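Local coordinates for putative methyl-accepting chemotaxis protein (PDB 6DB1) that probably senses chemical signals for bacterial chemotaxis through an N-terminal ligand-binding domain, at residues L60-S74 / L87-V99. Residues are numbered along the deposited sequence; the frame is centred on the assembly and turned at random.
Sequences LENMRQKLEEMKALS and LSNWQALLEKGVV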
ATOM      1  N   LEU A  60      11.764   5.708   6.118  1.00 57.70           N
ATOM      2  CA  LEU A  60      11.234   6.331   7.323  1.00 57.92           C
ATOM      3  C   LEU A  60      10.931   7.797   7.019  1.00 58.57           C
ATOM      4  O   LEU A  60       9.837   8.286   7.299  1.00 59.16           O
ATOM      5  CB  LEU A  60      12.251   6.186   8.459  1.00 57.76           C
ATOM      6  CG  LEU A  60      11.857   6.786   9.809  1.00 59.31           C
ATOM      7  CD1 LEU A  60      12.580   6.086  10.938  1.00 61.05           C
ATOM      8  CD2 LEU A  60      12.119   8.284   9.869  1.00 59.50           C
ATOM      9  N   GLU A  61      11.887   8.468   6.387  1.00 52.30           N
ATOM     10  CA  GLU A  61      11.715   9.864   6.036  1.00 53.69           C
ATOM     11  C   GLU A  61      10.552  10.024   5.038  1.00 50.03           C
ATOM     12  O   GLU A  61       9.796  10.993   5.141  1.00 47.70           O
ATOM     13  CB  GLU A  61      13.014  10.456   5.499  1.00 58.83           C
ATOM     14  CG  GLU A  61      13.455  11.675   6.269  1.00 62.38           C
ATOM     15  CD  GLU A  61      12.431  12.792   6.276  1.00 64.01           C
ATOM     16  OE1 GLU A  61      12.423  13.574   7.247  1.00 67.43           O
ATOM     17  OE2 GLU A  61      11.646  12.884   5.305  1.00 67.10           O
ATOM     18  N   ASN A  62      10.383   9.084   4.103  1.00 49.27           N
ATOM     19  CA  ASN A  62       9.274   9.167   3.126  1.00 47.01           C
ATOM     20  C   ASN A  62       7.924   8.958   3.840  1.00 43.71           C
ATOM     21  O   ASN A  62       6.920   9.581   3.473  1.00 41.63           O
ATOM     22  CB  ASN A  62       9.449   8.182   1.966  1.00 48.86           C
ATOM     23  CG  ASN A  62      10.517   8.581   0.969  1.00 54.45           C
ATOM     24  OD1 ASN A  62      10.950   9.734   0.925  1.00 55.13           O
ATOM     25  ND2 ASN A  62      10.913   7.642   0.122  1.00 57.00           N
HETATM   26  N   MSE A  63       7.906   8.085   4.850  0.50 43.21           N
HETATM   27  CA  MSE A  63       6.699   7.797   5.626  0.50 41.10           C
HETATM   28  C   MSE A  63       6.286   9.025   6.412  0.50 40.80           C
HETATM   29  O   MSE A  63       5.100   9.339   6.528  0.50 37.42           O
HETATM   30  CB  MSE A  63       7.040   6.622   6.537  0.50 42.51           C
HETATM   31  CG  MSE A  63       5.829   5.862   7.077  0.50 41.50           C
HETATM   32 SE   MSE A  63       6.430   4.285   8.104  0.50 45.98          SE
HETATM   33  CE  MSE A  63       4.893   4.215   9.336  0.50 44.14           C
ATOM     34  N   ARG A  64       7.277   9.726   6.954  1.00 42.70           N
ATOM     35  CA  ARG A  64       7.061  10.945   7.726  1.00 45.05           C
ATOM     36  C   ARG A  64       6.550  12.049   6.788  1.00 45.30           C
ATOM     37  O   ARG A  64       5.626  12.790   7.148  1.00 46.70           O
ATOM     38  CB  ARG A  64       8.366  11.372   8.404  1.00 49.41           C
ATOM     39  CG  ARG A  64       8.215  12.546   9.357  1.00 53.43           C
ATOM     40  CD  ARG A  64       9.555  13.087   9.818  1.00 58.96           C
ATOM     41  NE  ARG A  64      10.428  12.094  10.429  1.00 64.01           N
ATOM     42  CZ  ARG A  64      10.338  11.650  11.690  1.00 69.50           C
ATOM     43  NH1 ARG A  64       9.332  12.017  12.465  1.00 71.27           N
ATOM     44  NH2 ARG A  64      11.274  10.853  12.179  1.00 75.35           N
ATOM     45  N   GLN A  65       7.154  12.169   5.599  0.60 44.56           N
ATOM     46  CA  GLN A  65       6.721  13.170   4.617  0.60 43.71           C
ATOM     47  C   GLN A  65       5.287  12.873   4.156  0.60 40.57           C
ATOM     48  O   GLN A  65       4.514  13.801   3.931  0.60 41.32           O
ATOM     49  CB  GLN A  65       7.654  13.223   3.402  0.60 45.76           C
ATOM     50  CG  GLN A  65       7.163  14.153   2.293  0.60 47.22           C
ATOM     51  CD  GLN A  65       6.995  15.584   2.753  0.60 49.44           C
ATOM     52  OE1 GLN A  65       7.727  16.074   3.613  0.60 53.35           O
ATOM     53  NE2 GLN A  65       6.037  16.278   2.161  0.60 49.59           N
ATOM     54  N   LYS A  66       4.931  11.603   3.979  1.00 37.64           N
ATOM     55  CA  LYS A  66       3.579  11.275   3.535  1.00 35.62           C
ATOM     56  C   LYS A  66       2.562  11.562   4.645  1.00 32.36           C
ATOM     57  O   LYS A  66       1.484  11.972   4.341  1.00 31.18           O
ATOM     58  CB  LYS A  66       3.518   9.853   2.984  1.00 35.08           C
ATOM     59  CG  LYS A  66       4.236   9.704   1.654  1.00 37.25           C
ATOM     60  CD  LYS A  66       3.720  10.666   0.604  1.00 37.82           C
ATOM     61  CE  LYS A  66       4.458  10.573  -0.710  1.00 40.92           C
ATOM     62  NZ  LYS A  66       3.965  11.605  -1.643  1.00 42.13           N
ATOM     63  N   LEU A  67       2.914  11.382   5.908  1.00 32.89           N
ATOM     64  CA  LEU A  67       2.002  11.737   6.989  1.00 33.42           C
ATOM     65  C   LEU A  67       1.760  13.252   6.972  1.00 34.45           C
ATOM     66  O   LEU A  67       0.645  13.703   7.146  1.00 33.16           O
ATOM     67  CB  LEU A  67       2.588  11.307   8.337  1.00 34.34           C
ATOM     68  CG  LEU A  67       1.798  11.749   9.570  1.00 34.44           C
ATOM     69  CD1 LEU A  67       0.408  11.137   9.589  1.00 32.45           C
ATOM     70  CD2 LEU A  67       2.555  11.406  10.851  1.00 37.00           C
ATOM     71  N   GLU A  68       2.816  14.038   6.785  1.00 36.71           N
ATOM     72  CA  GLU A  68       2.652  15.485   6.775  1.00 40.01           C
ATOM     73  C   GLU A  68       1.720  15.889   5.628  1.00 39.69           C
ATOM     74  O   GLU A  68       0.858  16.726   5.802  1.00 39.79           O
ATOM     75  CB  GLU A  68       4.005  16.187   6.649  1.00 45.46           C
ATOM     76  CG  GLU A  68       4.818  16.170   7.928  1.00 49.86           C
ATOM     77  CD  GLU A  68       4.056  16.592   9.167  1.00 53.01           C
ATOM     78  OE1 GLU A  68       3.618  15.702   9.916  1.00 54.37           O
ATOM     79  OE2 GLU A  68       3.889  17.808   9.370  1.00 63.43           O
ATOM     80  N   GLU A  69       1.884  15.263   4.475  1.00 37.67           N
ATOM     81  CA  GLU A  69       1.061  15.550   3.306  1.00 38.19           C
ATOM     82  C   GLU A  69      -0.391  15.113   3.580  1.00 36.68           C
ATOM     83  O   GLU A  69      -1.363  15.800   3.166  1.00 36.72           O
ATOM     84  CB  GLU A  69       1.656  14.815   2.108  1.00 40.99           C
ATOM     85  CG  GLU A  69       1.518  15.528   0.788  1.00 46.47           C
ATOM     86  CD  GLU A  69       2.002  14.692  -0.389  1.00 51.16           C
ATOM     87  OE1 GLU A  69       1.367  14.791  -1.464  1.00 55.39           O
ATOM     88  OE2 GLU A  69       2.991  13.921  -0.227  1.00 47.68           O
HETATM   89  N   MSE A  70      -0.558  14.008   4.304  1.00 32.10           N
HETATM   90  CA  MSE A  70      -1.914  13.534   4.608  1.00 30.09           C
HETATM   91  C   MSE A  70      -2.601  14.513   5.494  1.00 31.15           C
HETATM   92  O   MSE A  70      -3.770  14.845   5.263  1.00 29.24           O
HETATM   93  CB  MSE A  70      -1.942  12.156   5.267  1.00 28.08           C
HETATM   94  CG  MSE A  70      -3.347  11.516   5.215  1.00 27.60           C
HETATM   95 SE   MSE A  70      -3.789  10.848   3.412  1.00 27.81          SE
HETATM   96  CE  MSE A  70      -5.597  10.257   3.858  1.00 26.35           C
ATOM     97  N   LYS A  71      -1.876  15.013   6.503  1.00 34.70           N
ATOM     98  CA  LYS A  71      -2.431  15.993   7.463  1.00 37.86           C
ATOM     99  C   LYS A  71      -2.868  17.286   6.760  1.00 39.77           C
ATOM    100  O   LYS A  71      -3.916  17.864   7.102  1.00 40.90           O
ATOM    101  CB  LYS A  71      -1.385  16.370   8.518  1.00 41.07           C
ATOM    102  CG  LYS A  71      -1.137  15.323   9.594  1.00 40.84           C
ATOM    103  CD  LYS A  71      -0.018  15.702  10.518  1.00 44.94           C
ATOM    104  CE  LYS A  71       0.032  14.817  11.738  1.00 47.30           C
ATOM    105  NZ  LYS A  71       1.309  14.994  12.461  1.00 50.55           N
ATOM    106  N   ALA A  72      -2.032  17.759   5.831  1.00 38.73           N
ATOM    107  CA  ALA A  72      -2.292  18.996   5.081  1.00 41.07           C
ATOM    108  C   ALA A  72      -3.567  18.880   4.232  1.00 41.23           C
ATOM    109  O   ALA A  72      -4.216  19.894   3.992  1.00 41.05           O
ATOM    110  CB  ALA A  72      -1.086  19.354   4.231  1.00 43.07           C
ATOM    111  N   LEU A  73      -3.927  17.658   3.810  1.00 38.19           N
ATOM    112  CA  LEU A  73      -5.116  17.372   2.961  1.00 39.13           C
ATOM    113  C   LEU A  73      -6.374  17.047   3.777  1.00 37.72           C
ATOM    114  O   LEU A  73      -7.459  16.997   3.201  1.00 36.84           O
ATOM    115  CB  LEU A  73      -4.828  16.124   2.107  1.00 39.43           C
ATOM    116  CG  LEU A  73      -3.768  16.235   1.012  1.00 40.71           C
ATOM    117  CD1 LEU A  73      -3.586  14.891   0.324  1.00 38.76           C
ATOM    118  CD2 LEU A  73      -4.125  17.298  -0.015  1.00 44.46           C
ATOM    119  N   SER A  74      -6.241  16.857   5.092  1.00 38.83           N
ATOM    120  CA  SER A  74      -7.325  16.353   5.926  1.00 38.48           C
ATOM    121  C   SER A  74      -7.961  17.418   6.842  1.00 42.16           C
ATOM    122  O   SER A  74      -7.306  18.386   7.289  1.00 43.05           O
ATOM    123  CB  SER A  74      -6.787  15.197   6.716  1.00 37.99           C
ATOM    124  OG  SER A  74      -6.127  14.280   5.837  1.00 39.57           O
ATOM    125  N   LEU A  87      -4.833   9.498  10.740  1.00 39.68           N
ATOM    126  CA  LEU A  87      -3.669  10.319  11.097  1.00 37.73           C
ATOM    127  C   LEU A  87      -3.095   9.898  12.457  1.00 38.88           C
ATOM    128  O   LEU A  87      -1.876   9.867  12.620  1.00 37.79           O
ATOM    129  CB  LEU A  87      -4.079  11.792  11.111  1.00 37.64           C
ATOM    130  CG  LEU A  87      -4.576  12.354   9.782  1.00 37.64           C
ATOM    131  CD1 LEU A  87      -5.080  13.782   9.939  1.00 38.83           C
ATOM    132  CD2 LEU A  87      -3.494  12.281   8.730  1.00 37.15           C
ATOM    133  N   SER A  88      -3.941   9.580  13.429  1.00 40.60           N
ATOM    134  CA  SER A  88      -3.425   9.204  14.752  1.00 42.80           C
ATOM    135  C   SER A  88      -2.735   7.842  14.716  1.00 40.28           C
ATOM    136  O   SER A  88      -1.707   7.677  15.338  1.00 42.28           O
ATOM    137  CB  SER A  88      -4.507   9.218  15.781  1.00 47.24           C
ATOM    138  OG  SER A  88      -4.908  10.546  16.028  1.00 53.62           O
ATOM    139  N   ASN A  89      -3.298   6.881  14.005  1.00 40.10           N
ATOM    140  CA  ASN A  89      -2.690   5.540  13.924  1.00 40.04           C
ATOM    141  C   ASN A  89      -1.423   5.600  13.061  1.00 38.45           C
ATOM    142  O   ASN A  89      -0.437   4.899  13.341  1.00 39.75           O
ATOM    143  CB  ASN A  89      -3.707   4.494  13.459  1.00 40.86           C
ATOM    144  CG  ASN A  89      -4.762   4.230  14.509  1.00 44.48           C
ATOM    145  OD1 ASN A  89      -4.610   4.643  15.656  1.00 46.50           O
ATOM    146  ND2 ASN A  89      -5.812   3.513  14.145  1.00 45.26           N
ATOM    147  N   TRP A  90      -1.432   6.441  12.031  1.00 37.02           N
ATOM    148  CA  TRP A  90      -0.259   6.601  11.176  1.00 35.53           C
ATOM    149  C   TRP A  90       0.870   7.186  12.026  1.00 37.40           C
ATOM    150  O   TRP A  90       1.986   6.677  12.038  1.00 36.47           O
ATOM    151  CB  TRP A  90      -0.582   7.539  10.010  1.00 33.63           C
ATOM    152  CG  TRP A  90       0.405   7.592   8.883  1.00 31.12           C
ATOM    153  CD1 TRP A  90       1.755   7.431   8.927  1.00 31.64           C
ATOM    154  CD2 TRP A  90       0.105   8.015   7.542  1.00 30.43           C
ATOM    155  NE1 TRP A  90       2.296   7.626   7.685  1.00 31.64           N
ATOM    156  CE2 TRP A  90       1.304   7.994   6.817  1.00 30.50           C
ATOM    157  CE3 TRP A  90      -1.076   8.335   6.874  1.00 30.26           C
ATOM    158  CZ2 TRP A  90       1.364   8.324   5.468  1.00 30.18           C
ATOM    159  CZ3 TRP A  90      -1.026   8.652   5.536  1.00 31.09           C
ATOM    160  CH2 TRP A  90       0.189   8.671   4.852  1.00 31.35           C
ATOM    161  N   GLN A  91       0.549   8.274  12.734  1.00 40.59           N
ATOM    162  CA  GLN A  91       1.549   8.980  13.571  1.00 43.37           C
ATOM    163  C   GLN A  91       2.071   8.055  14.683  1.00 44.50           C
ATOM    164  O   GLN A  91       3.255   8.095  15.010  1.00 47.47           O
ATOM    165  CB  GLN A  91       0.979  10.289  14.127  1.00 44.48           C
ATOM    166  CG  GLN A  91       1.955  11.023  15.044  1.00 47.87           C
ATOM    167  CD  GLN A  91       1.579  12.464  15.277  1.00 51.80           C
ATOM    168  OE1 GLN A  91       1.043  13.136  14.398  1.00 51.30           O
ATOM    169  NE2 GLN A  91       1.917  12.976  16.449  1.00 55.87           N
ATOM    170  N   ALA A  92       1.204   7.227  15.258  1.00 47.03           N
ATOM    171  CA  ALA A  92       1.639   6.313  16.309  1.00 47.69           C
ATOM    172  C   ALA A  92       2.603   5.267  15.721  1.00 46.31           C
ATOM    173  O   ALA A  92       3.658   4.999  16.288  1.00 42.40           O
ATOM    174  CB  ALA A  92       0.436   5.664  16.955  1.00 48.36           C
ATOM    175  N   LEU A  93       2.218   4.671  14.596  1.00 43.71           N
ATOM    176  CA  LEU A  93       3.028   3.655  13.958  1.00 45.16           C
ATOM    177  C   LEU A  93       4.449   4.178  13.740  1.00 48.39           C
ATOM    178  O   LEU A  93       5.429   3.459  13.959  1.00 47.48           O
ATOM    179  CB  LEU A  93       2.363   3.265  12.636  1.00 44.97           C
ATOM    180  CG  LEU A  93       3.150   2.323  11.730  1.00 43.62           C
ATOM    181  CD1 LEU A  93       3.593   1.073  12.478  1.00 43.98           C
ATOM    182  CD2 LEU A  93       2.310   1.957  10.514  1.00 44.34           C
ATOM    183  N   LEU A  94       4.536   5.449  13.367  1.00 48.47           N
ATOM    184  CA  LEU A  94       5.791   6.088  13.059  1.00 47.58           C
ATOM    185  C   LEU A  94       6.574   6.441  14.325  1.00 51.91           C
ATOM    186  O   LEU A  94       7.751   6.082  14.440  1.00 52.48           O
ATOM    187  CB  LEU A  94       5.504   7.358  12.251  1.00 48.07           C
ATOM    188  CG  LEU A  94       6.707   8.246  11.927  1.00 49.51           C
ATOM    189  CD1 LEU A  94       7.670   7.561  10.959  1.00 47.09           C
ATOM    190  CD2 LEU A  94       6.239   9.574  11.351  1.00 51.92           C
ATOM    191  N   GLU A  95       5.950   7.151  15.256  1.00 53.70           N
ATOM    192  CA  GLU A  95       6.690   7.647  16.436  1.00 58.26           C
ATOM    193  C   GLU A  95       6.918   6.567  17.498  1.00 59.90           C
ATOM    194  O   GLU A  95       7.833   6.727  18.305  1.00 61.13           O
ATOM    195  CB  GLU A  95       5.969   8.842  17.056  1.00 58.67           C
ATOM    196  CG  GLU A  95       6.169  10.111  16.259  1.00 61.20           C
ATOM    197  CD  GLU A  95       5.129  11.187  16.496  1.00 68.27           C
ATOM    198  OE1 GLU A  95       4.995  12.061  15.613  1.00 73.22           O
ATOM    199  OE2 GLU A  95       4.450  11.144  17.557  1.00 74.72           O
ATOM    200  N   LYS A  96       6.135   5.490  17.500  1.00 59.30           N
ATOM    201  CA  LYS A  96       6.279   4.459  18.534  1.00 60.70           C
ATOM    202  C   LYS A  96       6.757   3.126  17.946  1.00 59.57           C
ATOM    203  O   LYS A  96       7.271   2.298  18.694  1.00 64.13           O
ATOM    204  CB  LYS A  96       4.946   4.233  19.254  1.00 62.72           C
ATOM    205  CG  LYS A  96       4.367   5.441  19.979  1.00 66.10           C
ATOM    206  CD  LYS A  96       3.017   5.151  20.605  1.00 72.42           C
ATOM    207  CE  LYS A  96       2.414   6.341  21.320  1.00 78.18           C
ATOM    208  NZ  LYS A  96       1.090   6.010  21.902  1.00 84.04           N
ATOM    209  N   GLY A  97       6.580   2.896  16.645  1.00 54.17           N
ATOM    210  CA  GLY A  97       6.999   1.630  16.073  1.00 53.58           C
ATOM    211  C   GLY A  97       8.270   1.752  15.247  1.00 55.11           C
ATOM    212  O   GLY A  97       9.314   1.204  15.601  1.00 56.18           O
ATOM    213  N   VAL A  98       8.171   2.540  14.186  1.00 50.35           N
ATOM    214  CA  VAL A  98       9.209   2.722  13.189  1.00 47.97           C
ATOM    215  C   VAL A  98      10.449   3.440  13.727  1.00 48.79           C
ATOM    216  O   VAL A  98      11.569   2.980  13.503  1.00 46.06           O
ATOM    217  CB  VAL A  98       8.635   3.485  11.985  1.00 47.87           C
ATOM    218  CG1 VAL A  98       9.723   4.026  11.075  1.00 50.22           C
ATOM    219  CG2 VAL A  98       7.653   2.621  11.212  1.00 49.22           C
ATOM    220  N   VAL A  99      10.269   4.600  14.332  1.00 47.89           N
ATOM    221  CA  VAL A  99      11.406   5.368  14.793  1.00 49.96           C
ATOM    222  C   VAL A  99      12.203   4.571  15.835  1.00 52.89           C
ATOM    223  O   VAL A  99      13.418   4.459  15.713  1.00 57.63           O
ATOM    224  CB  VAL A  99      10.980   6.756  15.308  1.00 48.34           C
ATOM    225  CG1 VAL A  99      12.062   7.397  16.160  1.00 49.97           C
ATOM    226  CG2 VAL A  99      10.582   7.669  14.160  1.00 46.75           C
TER
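Leu87 slots its CD2 methyl against Met70, 3.6 Å from Met70 CG, while its CD1 faces CB of Ser74. One turn on, Trp90 lays its indole against helix 54-73. With CG anti to the backbone N (chi1 -168°), the indole swings in toward that helix, and Leu67 CD1 sits over one face, 3.9 Å from the centroid of the Trp90 five-membered ring, a CH-pi contact. The selenium of selenomethionine Met70 lies at the edge of the Trp90 six-membered ring, 5.4 Å from its centroid, a Met-aromatic contact. Phe128 of helix 110-144 meets the same indole edge-to-face. Gln91 reaches out at the flank in an extended chain. Its OE1 accepts a 2.7 Å hydrogen bond from Lys71 NZ, which comes in 32° out of the carbonyl plane. Lys71 NZ also forms a salt bridge with Glu68. Leu94 is a knob among Leu60, Met63, Arg64 and Leu67. Within the wider pi-type turn at 93-98, Val98 turns its CG1 to Leu60, 3.5 Å from Leu60 CD1. Val99 CG2 packs near Arg64 NH2. The two helices run antiparallel within a four-helix bundle, with knobs-into-holes packing. Apolar packing and the indole therefore join the two helices in the middle of the contact, while Lys71 is shared by Glu68 and Gln91 at the flank.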